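Local coordinates for protein ribokinase (Cryptococcus neoformans var. grubii serotype A, PDB 6XK2) that probably catalyses the ATP- and magnesium-dependent phosphorylation of D-ribose at O-5, giving D-ribose 5-phosphate, at residues 285-290 with 302-307. Numbering follows the deposited sequence.
Sequences GYFVAG and KTCLVA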
ATOM      1  N   GLY A 285      10.331  -8.714 -23.313  1.00 37.11           N
ATOM      2  CA  GLY A 285      11.040  -9.980 -23.224  1.00 36.12           C
ATOM      3  C   GLY A 285      10.911 -10.803 -24.491  1.00 39.36           C
ATOM      4  O   GLY A 285      11.900 -11.358 -24.992  1.00 35.96           O
ATOM      5  N   TYR A 286       9.696 -10.878 -25.045  1.00 38.54           N
ATOM      6  CA  TYR A 286       9.522 -11.616 -26.289  1.00 40.79           C
ATOM      7  C   TYR A 286      10.285 -10.967 -27.426  1.00 37.96           C
ATOM      8  O   TYR A 286      10.800 -11.666 -28.302  1.00 37.79           O
ATOM      9  CB  TYR A 286       8.039 -11.750 -26.646  1.00 39.32           C
ATOM     10  CG  TYR A 286       7.522 -13.128 -26.340  1.00 37.98           C
ATOM     11  CD1 TYR A 286       7.526 -14.115 -27.306  1.00 38.65           C
ATOM     12  CD2 TYR A 286       7.061 -13.451 -25.069  1.00 39.33           C
ATOM     13  CE1 TYR A 286       7.070 -15.383 -27.032  1.00 41.72           C
ATOM     14  CE2 TYR A 286       6.607 -14.719 -24.782  1.00 39.24           C
ATOM     15  CZ  TYR A 286       6.620 -15.685 -25.767  1.00 41.83           C
ATOM     16  OH  TYR A 286       6.172 -16.961 -25.499  1.00 41.58           O
ATOM     17  N   PHE A 287      10.391  -9.639 -27.415  1.00 38.92           N
ATOM     18  CA  PHE A 287      11.121  -8.953 -28.470  1.00 39.93           C
ATOM     19  C   PHE A 287      12.601  -9.310 -28.432  1.00 41.11           C
ATOM     20  O   PHE A 287      13.190  -9.679 -29.457  1.00 41.02           O
ATOM     21  CB  PHE A 287      10.920  -7.445 -28.356  1.00 39.54           C
ATOM     22  CG  PHE A 287      11.615  -6.680 -29.432  1.00 41.80           C
ATOM     23  CD1 PHE A 287      11.140  -6.722 -30.740  1.00 44.40           C
ATOM     24  CD2 PHE A 287      12.777  -5.961 -29.161  1.00 41.00           C
ATOM     25  CE1 PHE A 287      11.807  -6.037 -31.761  1.00 42.36           C
ATOM     26  CE2 PHE A 287      13.436  -5.263 -30.168  1.00 40.06           C
ATOM     27  CZ  PHE A 287      12.954  -5.300 -31.465  1.00 41.50           C
ATOM     28  N   VAL A 288      13.222  -9.202 -27.254  1.00 38.84           N
ATOM     29  CA  VAL A 288      14.627  -9.568 -27.120  1.00 39.14           C
ATOM     30  C   VAL A 288      14.846 -11.025 -27.513  1.00 37.69           C
ATOM     31  O   VAL A 288      15.827 -11.362 -28.182  1.00 38.21           O
ATOM     32  CB  VAL A 288      15.111  -9.277 -25.690  1.00 41.82           C
ATOM     33  CG1 VAL A 288      16.498  -9.870 -25.455  1.00 41.85           C
ATOM     34  CG2 VAL A 288      15.128  -7.774 -25.467  1.00 38.99           C
ATOM     35  N   ALA A 289      13.950 -11.914 -27.107  1.00 39.87           N
ATOM     36  CA  ALA A 289      14.146 -13.308 -27.481  1.00 40.06           C
ATOM     37  C   ALA A 289      14.026 -13.484 -28.984  1.00 40.14           C
ATOM     38  O   ALA A 289      14.748 -14.297 -29.575  1.00 42.33           O
ATOM     39  CB  ALA A 289      13.164 -14.215 -26.739  1.00 37.50           C
ATOM     40  N   GLY A 290      13.129 -12.723 -29.619  1.00 40.19           N
ATOM     41  CA  GLY A 290      13.004 -12.788 -31.069  1.00 39.84           C
ATOM     42  C   GLY A 290      14.274 -12.346 -31.765  1.00 40.65           C
ATOM     43  O   GLY A 290      14.738 -12.997 -32.708  1.00 43.68           O
ATOM     44  N   LYS A 302       5.618 -10.015 -34.885  1.00 49.66           N
ATOM     45  CA  LYS A 302       4.383 -10.783 -35.004  1.00 47.07           C
ATOM     46  C   LYS A 302       4.259 -11.789 -33.867  1.00 48.11           C
ATOM     47  O   LYS A 302       3.169 -11.984 -33.313  1.00 50.43           O
ATOM     48  CB  LYS A 302       4.305 -11.471 -36.371  1.00 43.13           C
ATOM     49  N   THR A 303       5.373 -12.416 -33.483  1.00 48.37           N
ATOM     50  CA  THR A 303       5.352 -13.322 -32.343  1.00 45.71           C
ATOM     51  C   THR A 303       5.055 -12.571 -31.053  1.00 46.14           C
ATOM     52  O   THR A 303       4.267 -13.046 -30.226  1.00 46.60           O
ATOM     53  CB  THR A 303       6.686 -14.059 -32.245  1.00 47.97           C
ATOM     54  OG1 THR A 303       6.960 -14.707 -33.492  1.00 49.53           O
ATOM     55  CG2 THR A 303       6.660 -15.097 -31.134  1.00 44.70           C
ATOM     56  N   CYS A 304       5.661 -11.384 -30.879  1.00 45.67           N
ATOM     57  CA  CYS A 304       5.388 -10.540 -29.714  1.00 44.30           C
ATOM     58  C   CYS A 304       3.903 -10.251 -29.569  1.00 45.89           C
ATOM     59  O   CYS A 304       3.351 -10.310 -28.461  1.00 43.66           O
ATOM     60  CB  CYS A 304       6.138  -9.219 -29.824  1.00 41.80           C
ATOM     61  SG  CYS A 304       7.877  -9.282 -29.525  1.00 46.85           S
ATOM     62  N   LEU A 305       3.250  -9.893 -30.676  1.00 45.29           N
ATOM     63  CA  LEU A 305       1.849  -9.509 -30.609  1.00 46.52           C
ATOM     64  C   LEU A 305       0.980 -10.689 -30.202  1.00 48.73           C
ATOM     65  O   LEU A 305       0.082 -10.540 -29.360  1.00 47.51           O
ATOM     66  CB  LEU A 305       1.397  -8.931 -31.947  1.00 43.12           C
ATOM     67  CG  LEU A 305       2.098  -7.611 -32.286  1.00 49.15           C
ATOM     68  CD1 LEU A 305       1.867  -7.206 -33.741  1.00 47.31           C
ATOM     69  CD2 LEU A 305       1.666  -6.496 -31.338  1.00 49.48           C
ATOM     70  N   VAL A 306       1.230 -11.869 -30.780  1.00 47.77           N
ATOM     71  CA  VAL A 306       0.451 -13.046 -30.397  1.00 48.02           C
ATOM     72  C   VAL A 306       0.709 -13.404 -28.941  1.00 47.64           C
ATOM     73  O   VAL A 306      -0.223 -13.723 -28.191  1.00 48.75           O
ATOM     74  CB  VAL A 306       0.754 -14.223 -31.337  1.00 48.03           C
ATOM     75  CG1 VAL A 306       0.184 -15.504 -30.784  1.00 48.14           C
ATOM     76  CG2 VAL A 306       0.159 -13.937 -32.690  1.00 49.56           C
ATOM     77  N   ALA A 307       1.962 -13.302 -28.498  1.00 46.51           N
ATOM     78  CA  ALA A 307       2.251 -13.564 -27.096  1.00 46.32           C
ATOM     79  C   ALA A 307       1.474 -12.603 -26.200  1.00 47.03           C
ATOM     80  O   ALA A 307       0.888 -13.017 -25.194  1.00 46.87           O
ATOM     81  CB  ALA A 307       3.753 -13.462 -26.837  1.00 40.43           C
TER
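Tyr286 and Cys304 mark the closest pass of two antiparallel helical segments, their CA atoms 5.5 Å apart. The axes of 285-290 and 302-307 approach to 8.9 Å, and their directions differ by 150°. No hydrogen bond links the two segments, so the join is made by packing alone. The methyl group of Ala307 sits almost exactly over the centre of the Tyr286 ring, a CH-pi contact with CB 3.5 Å from the centroid and only 3° off the ring normal. All six ring carbons are therefore nearly equidistant from that methyl. One turn earlier in the same helix, Thr303 crosses the tyrosine at about a right angle, and its CG2 approaches CD1 of Tyr286 obliquely at 4.0 Å. Cys304 lays its thiol against the backbone where Tyr286 joins Phe287. With SG anti to its own carbonyl carbon (chi1 -75°), the sulfur comes closest to the backbone N of Phe287, at 3.3 Å, and lies 3.7 Å from CB of Phe287 and 3.8 Å from CB of Tyr286. The Phe287 ring turns its edge to SG, which lies near the ring plane. Both hydroxyls are hydrogen-bonded outside the two segments: Tyr286 OH to Pro322 O, Thr303 OG1 to Asp299 O. The contact joins helices 279-292 and 297-312, consecutive helices of the PfkB-family kinase fold. Val327 of helix 324-330 packs on both Tyr286 and Ala307, Leu305 touches the bound ADP, and Phe287 meets Trp191 of sheet strand 191-195 edge-to-face.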